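Local coordinates for protein polyketide synthase/nonribosomal peptide synthetase hybrid RzxB (PDB 5IL6) that probably dehydrates beta-hydroxyacyl intermediates through this dehydratase domain of a trans-AT polyketide assembly line for rhizoxin, at residues Ser38-His43 against Phe89-Ala94; Ile57-Ala62 against Ile113-Tyr118; Gln61-Asp66 against Leu99-Ser104; Gly77-Asp82 against Ala135-Ala140. One frame throughout, in Å; residues are numbered along the deposited sequence.

Interaction 1 (Ser38-His43 against Phe89-Ala94); sequences SVLAEH and FSVDAA
Leu-40 sends its two methyls to different parts of the 89-94 loop, one to the backbone and ring of Phe-89 and the other to Val-91. CD2 comes to 4.0 Å from the carbonyl O of Phe-89 and to 4.4 Å from its ring atom CD2, approaching the ring obliquely. CD1 instead lies 4.2 Å from CG2 of Val-91, and these two side chains cross at about a right angle. With CG on the far side of CB from its own carbonyl carbon (chi1 -72°), Leu-40 points its branch out of the short helix 38-41 and across to the loop. Val-91 answers with the methyl that sits beside its backbone N. No hydrogen bond links the two segments, so the join between them is apolar, with Leu-40 and Phe-89 buried and Val-91 at the more open end. Beyond the contact, the Phe-89 ring packs edge-to-face with His-127, while Ser-90 OG is hydrogen-bonded to the O of Ala-49. Only Glu-42 separates helix 38-41 from strand 43-45, and Leu-40 joins this short helix to the long connection between strands 77-85 and 98-105, within the N-terminal half of a double-hotdog dehydratase fold.

Interaction 2 (Ile57-Ala62 against Ile113-Tyr118); sequences IVMIQA and IGIYAY
Everything that crosses between Ile-57-Ala-62 and Ile-113-Tyr-118 is aliphatic or thioether packing, and the principal element is Ile-60. Both of its branches are used. Its CG1 sits between two isoleucines of the strand, 3.9 Å from CG2 of Ile-113 and also 3.9 Å from CD1 of Ile-115. The other branch, CG2, is turned to the far arm of Ile-113 and meets its CD1 at 4.0 Å. Ile-60 and Ile-113 therefore interdigitate branch against branch, whereas Ile-115 offers just the end of its extended chain (chi2 174°). The sulfur contact is separate: SD of Met-59 lies 4.2 Å from that same Ile-115 CD1, so one methyl is shared by two successive helix residues. An extended run out to sulfur, with CG opposite the backbone N (chi1 -174°), lets Met-59 reach so far from the helix. Ile-113 and Ile-115 alternate with Gly-114, putting both on the strand face turned to the helix. On either side, Ile-60 also packs on Ile-80, and Met-59 on Leu-99 and Leu-101. The segment axes pass 10.1 Å apart at 126°, a helix laid across the inner face of a curved antiparallel sheet, which is the hallmark of the hotdog fold.

Interaction 3 (Gln61-Asp66 against Leu99-Ser104); sequences QAALTD and LFLELS
In the hotdog core, Ala-63 and Leu-64 of helix 53-67 press onto Leu-101 and Leu-103 of strand 98-105. The two segment axes run 9.9 Å apart at 46°, so the helix slants over the strand in roughly the same direction. Ala-63 gives the shallow spot: its CB fits against the isopropyl end of Leu-101, 3.7 Å from CD2 and 3.9 Å from CD1, so that both methyls straddle a single carbon. Leu-101 reaches it with CG swung opposite its backbone N (chi1 -175°). Leu-103 works through CD1 alone. That methyl lies 3.9 Å from CD2 of Leu-64, the two side chains crossing near a right angle, and 4.0 Å from the backbone O of Ala-63, so it fills the corner between the two helix residues. The CB of Leu-64 does not aim at the strand; only the end of the chain swings over to it, and the same residue also packs on Leu-78 of strand 77-85. Leu-101 also packs on Ile-113 and Ile-115 of the neighbouring strand 110-118. On the flank of the helix, Gln-61 O is gripped twice by one residue: Thr-65 N bonds it at 3.0 Å, and Thr-65 OG1 bonds it at 2.8 Å from the opposite face of the carbonyl plane.

Interaction 4 (Gly77-Asp82 against Ala135-Ala140); sequences GLVISD and AEVQAA
The flat groups that meet here are the peptide units of Gly-77 and Ala-135, which exchange two backbone hydrogen bonds. Gly-77 N donates to Ala-135 O at 2.7 Å, a nearly straight bond (171° at the hydrogen) whose donor is tilted 21° from the carbonyl plane. In return Ala-135 N donates to Gly-77 O at 3.1 Å, this time in the carbonyl plane. Together they make an antiparallel hydrogen-bonded pair. One face of the paired backbones carries the methyl of Ala-135 and the side chain of Val-79; the other carries Leu-78, which faces helix 53-67 and packs on Leu-64 and Thr-65. Across the first face, CG2 of Val-79 serves both partners, lying 4.1 Å from CB of Ala-135 and 4.2 Å from CG2 of Val-137. In each valine the touching methyl is the one beside the backbone N, because CG1 takes the place opposite it (chi1 near 180° in both). Strand 77-85 has 124-135 on one side and 230-239 on the other; its pairing with 230-239 is where the two hotdog halves probably join, as in other double-hotdog dehydratases. Segment 135-140 leaves the end of strand 124-135 and starts the connection toward the second half. Val-137 is past the last paired residue but still turns its side chain back toward the strand. Val-238, from the other half, touches both Val-79 and Val-137. Further along strand 77-85, at its corner, Asp-82 OD2 makes a salt bridge with Arg-131 NH1 of strand 124-135.

Interactions 2 and 3 share helix 53-67, with centres 6 Å apart, and meet the neighbouring strands 110-118 and 98-105. Interaction 4 lies 17 to 18 Å from both and reaches the same helix through Leu-78 and Ile-80, so strands 98-105, 110-118 and 77-85 all bear on it. Interaction 1 stands at the far end, about 30 Å from interaction 4 between centres, but joins the core where Phe-89 packs on Leu-99 and Ala-117. Along the chain all first segments (38-43, 57-66, 77-82) precede all second ones (89-94, 99-104, 113-118, 135-140). The helix is thus packed on three strands of the first hotdog, interaction 1 adjoins one end of that core, and interaction 4 leads toward the second.

Interaction 1 (Ser38-His43 against Phe89-Ala94)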
loop_
_atom_site.group_PDB
_atom_site.type_symbol
_atom_site.label_atom_id
_atom_site.label_comp_id
_atom_site.label_asym_id
_atom_site.label_seq_id
_atom_site.Cartn_x
_atom_site.Cartn_y
_atom_site.Cartn_z
ATOM N N SER A 38 13.126 -5.859 -1.941
ATOM C CA SER A 38 11.958 -6.702 -2.177
ATOM C C SER A 38 10.783 -5.894 -2.715
ATOM O O SER A 38 10.035 -6.374 -3.576
ATOM C CB SER A 38 11.565 -7.416 -0.884
ATOM O OG SER A 38 12.642 -8.187 -0.375
ATOM N N VAL A 39 10.605 -4.662 -2.228
ATOM C CA VAL A 39 9.486 -3.837 -2.677
ATOM C C VAL A 39 9.576 -3.523 -4.164
ATOM O O VAL A 39 8.581 -3.107 -4.768
ATOM C CB VAL A 39 9.406 -2.532 -1.852
ATOM C CG1 VAL A 39 8.995 -2.835 -0.420
ATOM C CG2 VAL A 39 10.734 -1.776 -1.891
ATOM N N LEU A 40 10.749 -3.699 -4.769
ATOM C CA LEU A 40 10.925 -3.542 -6.207
ATOM C C LEU A 40 11.099 -4.883 -6.907
ATOM O O LEU A 40 10.316 -5.227 -7.797
ATOM C CB LEU A 40 12.138 -2.644 -6.480
ATOM C CG LEU A 40 11.956 -1.163 -6.149
ATOM C CD1 LEU A 40 13.224 -0.613 -5.523
ATOM C CD2 LEU A 40 11.597 -0.381 -7.399
ATOM N N ALA A 41 12.111 -5.658 -6.506
ATOM C CA ALA A 41 12.479 -6.867 -7.234
ATOM C C ALA A 41 11.385 -7.925 -7.193
ATOM O O ALA A 41 11.263 -8.724 -8.127
ATOM C CB ALA A 41 13.778 -7.436 -6.666
ATOM N N GLU A 42 10.606 -7.971 -6.116
ATOM C CA GLU A 42 9.554 -8.967 -5.973
ATOM C C GLU A 42 8.195 -8.444 -6.416
ATOM O O GLU A 42 7.177 -9.090 -6.146
ATOM C CB GLU A 42 9.492 -9.448 -4.521
ATOM C CG GLU A 42 10.792 -10.081 -4.052
ATOM C CD GLU A 42 10.654 -10.796 -2.725
ATOM O OE1 GLU A 42 10.204 -10.158 -1.755
ATOM O OE2 GLU A 42 10.996 -11.997 -2.654
ATOM N N HIS A 43 8.159 -7.296 -7.093
ATOM C CA HIS A 43 6.928 -6.695 -7.608
ATOM C C HIS A 43 7.207 -6.251 -9.043
ATOM O O HIS A 43 7.598 -5.105 -9.278
ATOM C CB HIS A 43 6.491 -5.531 -6.724
ATOM C CG HIS A 43 5.170 -4.941 -7.105
ATOM N ND1 HIS A 43 5.045 -3.936 -8.040
ATOM C CD2 HIS A 43 3.916 -5.208 -6.671
ATOM C CE1 HIS A 43 3.771 -3.614 -8.169
ATOM N NE2 HIS A 43 3.065 -4.369 -7.348
ATOM N N PHE A 89 7.164 3.825 -10.283
ATOM C CA PHE A 89 8.562 4.162 -10.066
ATOM C C PHE A 89 9.424 2.926 -10.283
ATOM O O PHE A 89 9.187 1.879 -9.670
ATOM C CB PHE A 89 8.799 4.718 -8.663
ATOM C CG PHE A 89 10.252 4.936 -8.351
ATOM C CD1 PHE A 89 10.908 6.067 -8.806
ATOM C CD2 PHE A 89 10.969 3.997 -7.626
ATOM C CE1 PHE A 89 12.251 6.266 -8.530
ATOM C CE2 PHE A 89 12.310 4.189 -7.347
ATOM C CZ PHE A 89 12.952 5.325 -7.799
ATOM N N SER A 90 10.417 3.055 -11.157
ATOM C CA SER A 90 11.444 2.045 -11.342
ATOM C C SER A 90 12.808 2.708 -11.243
ATOM O O SER A 90 12.963 3.897 -11.538
ATOM C CB SER A 90 11.309 1.326 -12.695
ATOM O OG SER A 90 10.122 0.553 -12.749
ATOM N N VAL A 91 13.791 1.929 -10.810
ATOM C CA VAL A 91 15.162 2.410 -10.698
ATOM C C VAL A 91 15.816 2.378 -12.072
ATOM O O VAL A 91 15.802 1.348 -12.756
ATOM C CB VAL A 91 15.952 1.561 -9.691
ATOM C CG1 VAL A 91 17.421 1.986 -9.657
ATOM C CG2 VAL A 91 15.327 1.665 -8.302
ATOM N N ASP A 92 16.386 3.508 -12.483
ATOM C CA ASP A 92 17.158 3.560 -13.717
ATOM C C ASP A 92 18.315 4.532 -13.538
ATOM O O ASP A 92 18.420 5.232 -12.527
ATOM C CB ASP A 92 16.283 3.950 -14.916
ATOM C CG ASP A 92 15.608 5.300 -14.745
ATOM O OD1 ASP A 92 16.244 6.230 -14.205
ATOM O OD2 ASP A 92 14.441 5.435 -15.171
ATOM N N ALA A 93 19.190 4.567 -14.546
ATOM C CA ALA A 93 20.350 5.450 -14.496
ATOM C C ALA A 93 19.941 6.912 -14.373
ATOM O O ALA A 93 20.682 7.717 -13.801
ATOM C CB ALA A 93 21.216 5.243 -15.740
ATOM N N ALA A 94 18.779 7.277 -14.912
ATOM C CA ALA A 94 18.352 8.673 -14.895
ATOM C C ALA A 94 18.096 9.170 -13.479
ATOM O O ALA A 94 18.588 10.234 -13.083
ATOM C CB ALA A 94 17.091 8.826 -15.729
#

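Interaction 2 (Ile57-Ala62 against Ile113-Tyr118)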
loop_
_atom_site.group_PDB
_atom_site.type_symbol
_atom_site.label_atom_id
_atom_site.label_comp_id
_atom_site.label_asym_id
_atom_site.label_seq_id
_atom_site.Cartn_x
_atom_site.Cartn_y
_atom_site.Cartn_z
ATOM N N ILE A 57 2.677 4.363 0.435
ATOM C CA ILE A 57 1.877 4.632 1.627
ATOM C C ILE A 57 2.742 4.513 2.875
ATOM O O ILE A 57 2.674 5.347 3.785
ATOM C CB ILE A 57 0.667 3.683 1.685
ATOM C CG1 ILE A 57 -0.344 4.050 0.595
ATOM C CG2 ILE A 57 0.014 3.713 3.070
ATOM C CD1 ILE A 57 -1.468 3.047 0.431
ATOM N N VAL A 58 3.554 3.457 2.943
ATOM C CA VAL A 58 4.430 3.265 4.094
ATOM C C VAL A 58 5.430 4.410 4.194
ATOM O O VAL A 58 5.770 4.864 5.291
ATOM C CB VAL A 58 5.137 1.900 3.999
ATOM C CG1 VAL A 58 6.199 1.761 5.085
ATOM C CG2 VAL A 58 4.119 0.772 4.093
ATOM N N MET A 59 5.922 4.886 3.052
ATOM C CA MET A 59 6.863 5.999 3.067
ATOM C C MET A 59 6.217 7.255 3.632
ATOM O O MET A 59 6.852 8.004 4.384
ATOM C CB MET A 59 7.384 6.238 1.655
ATOM C CG MET A 59 8.492 7.276 1.546
ATOM S SD MET A 59 9.081 7.500 -0.147
ATOM C CE MET A 59 9.028 5.818 -0.761
ATOM N N ILE A 60 4.957 7.506 3.281
ATOM C CA ILE A 60 4.244 8.650 3.839
ATOM C C ILE A 60 4.082 8.486 5.342
ATOM O O ILE A 60 4.284 9.433 6.112
ATOM C CB ILE A 60 2.883 8.823 3.141
ATOM C CG1 ILE A 60 3.095 9.150 1.660
ATOM C CG2 ILE A 60 2.064 9.921 3.819
ATOM C CD1 ILE A 60 1.823 9.148 0.832
ATOM N N GLN A 61 3.716 7.280 5.785
ATOM C CA GLN A 61 3.556 7.030 7.213
ATOM C C GLN A 61 4.870 7.238 7.958
ATOM O O GLN A 61 4.893 7.849 9.033
ATOM C CB GLN A 61 3.025 5.613 7.436
ATOM C CG GLN A 61 1.610 5.399 6.907
ATOM C CD GLN A 61 1.208 3.938 6.853
ATOM O OE1 GLN A 61 2.057 3.046 6.855
ATOM N NE2 GLN A 61 -0.095 3.685 6.807
ATOM N N ALA A 62 5.975 6.741 7.402
ATOM C CA ALA A 62 7.275 6.932 8.037
ATOM C C ALA A 62 7.656 8.407 8.077
ATOM O O ALA A 62 8.165 8.899 9.089
ATOM C CB ALA A 62 8.340 6.124 7.300
ATOM N N ILE A 113 1.662 15.974 0.953
ATOM C CA ILE A 113 2.806 15.150 0.584
ATOM C C ILE A 113 2.871 14.999 -0.929
ATOM O O ILE A 113 1.845 14.817 -1.594
ATOM C CB ILE A 113 2.742 13.761 1.250
ATOM C CG1 ILE A 113 2.728 13.908 2.770
ATOM C CG2 ILE A 113 3.917 12.899 0.794
ATOM C CD1 ILE A 113 1.338 13.863 3.366
ATOM N N GLY A 114 4.080 15.059 -1.458
ATOM C CA GLY A 114 4.336 14.661 -2.833
ATOM C C GLY A 114 5.574 13.798 -2.899
ATOM O O GLY A 114 6.572 14.072 -2.236
ATOM N N ILE A 115 5.495 12.739 -3.701
ATOM C CA ILE A 115 6.607 11.820 -3.922
ATOM C C ILE A 115 6.972 11.888 -5.396
ATOM O O ILE A 115 6.105 11.723 -6.261
ATOM C CB ILE A 115 6.249 10.379 -3.513
ATOM C CG1 ILE A 115 5.882 10.326 -2.027
ATOM C CG2 ILE A 115 7.407 9.426 -3.820
ATOM C CD1 ILE A 115 5.377 8.972 -1.554
ATOM N N TYR A 116 8.252 12.122 -5.686
ATOM C CA TYR A 116 8.660 12.378 -7.060
ATOM C C TYR A 116 10.101 11.938 -7.278
ATOM O O TYR A 116 10.849 11.666 -6.335
ATOM C CB TYR A 116 8.497 13.858 -7.407
ATOM C CG TYR A 116 9.287 14.759 -6.497
ATOM C CD1 TYR A 116 10.614 15.054 -6.771
ATOM C CD2 TYR A 116 8.715 15.303 -5.357
ATOM C CE1 TYR A 116 11.349 15.872 -5.942
ATOM C CE2 TYR A 116 9.443 16.124 -4.517
ATOM C CZ TYR A 116 10.762 16.404 -4.817
ATOM O OH TYR A 116 11.511 17.216 -4.002
ATOM N N ALA A 117 10.478 11.890 -8.554
ATOM C CA ALA A 117 11.813 11.502 -8.988
ATOM C C ALA A 117 12.084 12.178 -10.323
ATOM O O ALA A 117 11.167 12.684 -10.976
ATOM C CB ALA A 117 11.950 9.981 -9.121
ATOM N N TYR A 118 13.353 12.204 -10.721
ATOM C CA TYR A 118 13.750 12.891 -11.942
ATOM C C TYR A 118 13.988 11.885 -13.065
ATOM O O TYR A 118 14.526 10.799 -12.835
ATOM C CB TYR A 118 15.012 13.715 -11.696
ATOM C CG TYR A 118 14.748 14.919 -10.826
ATOM C CD1 TYR A 118 14.218 16.086 -11.358
ATOM C CD2 TYR A 118 15.005 14.878 -9.463
ATOM C CE1 TYR A 118 13.964 17.182 -10.558
ATOM C CE2 TYR A 118 14.756 15.966 -8.656
ATOM C CZ TYR A 118 14.236 17.117 -9.207
ATOM O OH TYR A 118 13.987 18.204 -8.403
#

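Interaction 3 (Gln61-Asp66 against Leu99-Ser104)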
loop_
_atom_site.group_PDB
_atom_site.type_symbol
_atom_site.label_atom_id
_atom_site.label_comp_id
_atom_site.label_asym_id
_atom_site.label_seq_id
_atom_site.Cartn_x
_atom_site.Cartn_y
_atom_site.Cartn_z
ATOM N N GLN A 61 3.716 7.280 5.785
ATOM C CA GLN A 61 3.556 7.030 7.213
ATOM C C GLN A 61 4.870 7.238 7.958
ATOM O O GLN A 61 4.893 7.849 9.033
ATOM C CB GLN A 61 3.025 5.613 7.436
ATOM C CG GLN A 61 1.610 5.399 6.907
ATOM C CD GLN A 61 1.208 3.938 6.853
ATOM O OE1 GLN A 61 2.057 3.046 6.855
ATOM N NE2 GLN A 61 -0.095 3.685 6.807
ATOM N N ALA A 62 5.975 6.741 7.402
ATOM C CA ALA A 62 7.275 6.932 8.037
ATOM C C ALA A 62 7.656 8.407 8.077
ATOM O O ALA A 62 8.165 8.899 9.089
ATOM C CB ALA A 62 8.340 6.124 7.300
ATOM N N ALA A 63 7.426 9.128 6.977
ATOM C CA ALA A 63 7.798 10.538 6.923
ATOM C C ALA A 63 6.996 11.350 7.928
ATOM O O ALA A 63 7.549 12.199 8.636
ATOM C CB ALA A 63 7.590 11.082 5.510
ATOM N N LEU A 64 5.686 11.109 8.002
ATOM C CA LEU A 64 4.864 11.843 8.956
ATOM C C LEU A 64 5.283 11.538 10.386
ATOM O O LEU A 64 5.365 12.444 11.225
ATOM C CB LEU A 64 3.388 11.498 8.757
ATOM C CG LEU A 64 2.434 12.685 8.620
ATOM C CD1 LEU A 64 2.661 13.731 9.716
ATOM C CD2 LEU A 64 2.583 13.287 7.239
ATOM N N THR A 65 5.541 10.264 10.685
ATOM C CA THR A 65 5.951 9.884 12.032
ATOM C C THR A 65 7.246 10.582 12.428
ATOM O O THR A 65 7.398 11.022 13.574
ATOM C CB THR A 65 6.107 8.367 12.114
ATOM O OG1 THR A 65 4.849 7.741 11.831
ATOM C CG2 THR A 65 6.588 7.941 13.501
ATOM N N ASP A 66 8.196 10.687 11.496
ATOM C CA ASP A 66 9.442 11.388 11.787
ATOM C C ASP A 66 9.197 12.880 11.983
ATOM O O ASP A 66 9.718 13.483 12.929
ATOM C CB ASP A 66 10.446 11.156 10.656
ATOM C CG ASP A 66 11.843 11.622 11.011
ATOM O OD1 ASP A 66 12.527 10.913 11.777
ATOM O OD2 ASP A 66 12.258 12.696 10.527
ATOM N N LEU A 99 14.291 8.600 -4.826
ATOM C CA LEU A 99 12.885 8.951 -4.696
ATOM C C LEU A 99 12.745 9.954 -3.558
ATOM O O LEU A 99 13.111 9.656 -2.417
ATOM C CB LEU A 99 12.036 7.703 -4.432
ATOM C CG LEU A 99 10.523 7.792 -4.641
ATOM C CD1 LEU A 99 10.178 8.244 -6.047
ATOM C CD2 LEU A 99 9.900 6.440 -4.372
ATOM N N PHE A 100 12.212 11.130 -3.870
ATOM C CA PHE A 100 12.067 12.215 -2.913
ATOM C C PHE A 100 10.641 12.277 -2.380
ATOM O O PHE A 100 9.684 11.960 -3.087
ATOM C CB PHE A 100 12.423 13.551 -3.561
ATOM C CG PHE A 100 13.853 13.647 -4.001
ATOM C CD1 PHE A 100 14.247 13.152 -5.232
ATOM C CD2 PHE A 100 14.803 14.237 -3.188
ATOM C CE1 PHE A 100 15.562 13.237 -5.643
ATOM C CE2 PHE A 100 16.120 14.327 -3.593
ATOM C CZ PHE A 100 16.499 13.827 -4.821
ATOM N N LEU A 101 10.510 12.691 -1.121
ATOM C CA LEU A 101 9.211 12.943 -0.504
ATOM C C LEU A 101 9.234 14.335 0.105
ATOM O O LEU A 101 10.077 14.626 0.960
ATOM C CB LEU A 101 8.881 11.898 0.566
ATOM C CG LEU A 101 7.481 11.981 1.196
ATOM C CD1 LEU A 101 7.041 10.604 1.666
ATOM C CD2 LEU A 101 7.419 12.964 2.364
ATOM N N GLU A 102 8.314 15.190 -0.335
ATOM C CA GLU A 102 8.181 16.544 0.189
ATOM C C GLU A 102 6.971 16.620 1.106
ATOM O O GLU A 102 5.889 16.139 0.755
ATOM C CB GLU A 102 8.046 17.563 -0.942
ATOM C CG GLU A 102 9.372 18.039 -1.502
ATOM C CD GLU A 102 9.207 18.987 -2.679
ATOM O OE1 GLU A 102 8.086 19.495 -2.888
ATOM O OE2 GLU A 102 10.201 19.227 -3.393
ATOM N N LEU A 103 7.161 17.225 2.277
ATOM C CA LEU A 103 6.122 17.335 3.293
ATOM C C LEU A 103 5.956 18.799 3.666
ATOM O O LEU A 103 6.922 19.451 4.075
ATOM C CB LEU A 103 6.483 16.502 4.525
ATOM C CG LEU A 103 5.363 16.088 5.483
ATOM C CD1 LEU A 103 5.911 15.072 6.471
ATOM C CD2 LEU A 103 4.767 17.275 6.224
ATOM N N SER A 104 4.734 19.309 3.539
ATOM C CA SER A 104 4.419 20.679 3.910
ATOM C C SER A 104 3.178 20.684 4.791
ATOM O O SER A 104 2.456 19.689 4.897
ATOM C CB SER A 104 4.203 21.562 2.675
ATOM O OG SER A 104 3.136 21.074 1.879
#

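Interaction 4 (Gly77-Asp82 against Ala135-Ala140)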
loop_
_atom_site.group_PDB
_atom_site.type_symbol
_atom_site.label_atom_id
_atom_site.label_comp_id
_atom_site.label_asym_id
_atom_site.label_seq_id
_atom_site.Cartn_x
_atom_site.Cartn_y
_atom_site.Cartn_z
ATOM N N GLY A 77 -4.623 8.310 15.486
ATOM C CA GLY A 77 -4.223 7.560 14.311
ATOM C C GLY A 77 -3.665 8.456 13.225
ATOM O O GLY A 77 -4.020 9.633 13.126
ATOM N N LEU A 78 -2.767 7.890 12.425
ATOM C CA LEU A 78 -2.231 8.572 11.258
ATOM C C LEU A 78 -3.195 8.370 10.097
ATOM O O LEU A 78 -3.477 7.230 9.708
ATOM C CB LEU A 78 -0.845 8.022 10.922
ATOM C CG LEU A 78 0.238 8.951 10.364
ATOM C CD1 LEU A 78 0.253 10.321 11.032
ATOM C CD2 LEU A 78 1.589 8.275 10.542
ATOM N N VAL A 79 -3.708 9.468 9.549
ATOM C CA VAL A 79 -4.708 9.423 8.489
ATOM C C VAL A 79 -4.090 10.008 7.228
ATOM O O VAL A 79 -3.588 11.139 7.238
ATOM C CB VAL A 79 -5.987 10.185 8.873
ATOM C CG1 VAL A 79 -7.010 10.114 7.741
ATOM C CG2 VAL A 79 -6.576 9.628 10.166
ATOM N N ILE A 80 -4.116 9.231 6.151
ATOM C CA ILE A 80 -3.728 9.686 4.823
ATOM C C ILE A 80 -4.992 9.730 3.979
ATOM O O ILE A 80 -5.770 8.770 3.971
ATOM C CB ILE A 80 -2.664 8.764 4.201
ATOM C CG1 ILE A 80 -1.403 8.752 5.075
ATOM C CG2 ILE A 80 -2.336 9.202 2.777
ATOM C CD1 ILE A 80 -0.413 7.659 4.714
ATOM N N SER A 81 -5.207 10.847 3.287
ATOM C CA SER A 81 -6.461 11.096 2.594
ATOM C C SER A 81 -6.203 11.556 1.167
ATOM O O SER A 81 -5.206 12.227 0.881
ATOM C CB SER A 81 -7.296 12.155 3.325
ATOM O OG SER A 81 -7.640 11.725 4.630
ATOM N N ASP A 82 -7.126 11.189 0.278
ATOM C CA ASP A 82 -7.115 11.641 -1.112
ATOM C C ASP A 82 -5.752 11.405 -1.753
ATOM O O ASP A 82 -5.140 12.303 -2.336
ATOM C CB ASP A 82 -7.520 13.110 -1.209
ATOM C CG ASP A 82 -8.945 13.346 -0.768
ATOM O OD1 ASP A 82 -9.722 12.368 -0.722
ATOM O OD2 ASP A 82 -9.293 14.508 -0.473
ATOM N N ALA A 135 -5.874 11.955 13.824
ATOM C CA ALA A 135 -7.234 11.987 14.340
ATOM C C ALA A 135 -7.456 10.868 15.346
ATOM O O ALA A 135 -6.787 9.832 15.305
ATOM C CB ALA A 135 -8.257 11.851 13.208
ATOM N N GLU A 136 -8.401 11.096 16.258
ATOM C CA GLU A 136 -8.991 9.990 16.999
ATOM C C GLU A 136 -9.870 9.203 16.034
ATOM O O GLU A 136 -10.744 9.782 15.381
ATOM C CB GLU A 136 -9.830 10.508 18.170
ATOM C CG GLU A 136 -9.147 11.504 19.094
ATOM C CD GLU A 136 -10.136 12.195 20.021
ATOM O OE1 GLU A 136 -10.685 13.250 19.629
ATOM O OE2 GLU A 136 -10.385 11.674 21.131
ATOM N N VAL A 137 -9.651 7.891 15.931
ATOM C CA VAL A 137 -10.416 7.090 14.984
ATOM C C VAL A 137 -10.988 5.849 15.657
ATOM O O VAL A 137 -10.466 5.341 16.653
ATOM C CB VAL A 137 -9.582 6.708 13.741
ATOM C CG1 VAL A 137 -10.432 5.920 12.745
ATOM C CG2 VAL A 137 -9.033 7.964 13.083
ATOM N N GLN A 138 -12.092 5.380 15.082
ATOM C CA GLN A 138 -12.864 4.251 15.574
ATOM C C GLN A 138 -12.593 3.007 14.736
ATOM O O GLN A 138 -12.484 3.083 13.508
ATOM C CB GLN A 138 -14.346 4.608 15.551
ATOM C CG GLN A 138 -15.129 4.054 16.710
ATOM C CD GLN A 138 -16.534 4.611 16.750
ATOM O OE1 GLN A 138 -16.846 5.483 17.562
ATOM N NE2 GLN A 138 -17.389 4.119 15.865
ATOM N N ALA A 139 -12.476 1.869 15.412
ATOM C CA ALA A 139 -12.172 0.606 14.753
ATOM C C ALA A 139 -13.283 0.141 13.822
ATOM O O ALA A 139 -14.471 0.339 14.092
ATOM C CB ALA A 139 -11.944 -0.487 15.795
ATOM N N ALA A 140 -12.881 -0.478 12.717
ATOM C CA ALA A 140 -13.787 -1.313 11.953
ATOM C C ALA A 140 -13.935 -2.634 12.698
ATOM O O ALA A 140 -13.089 -3.006 13.513
ATOM C CB ALA A 140 -13.262 -1.565 10.536
#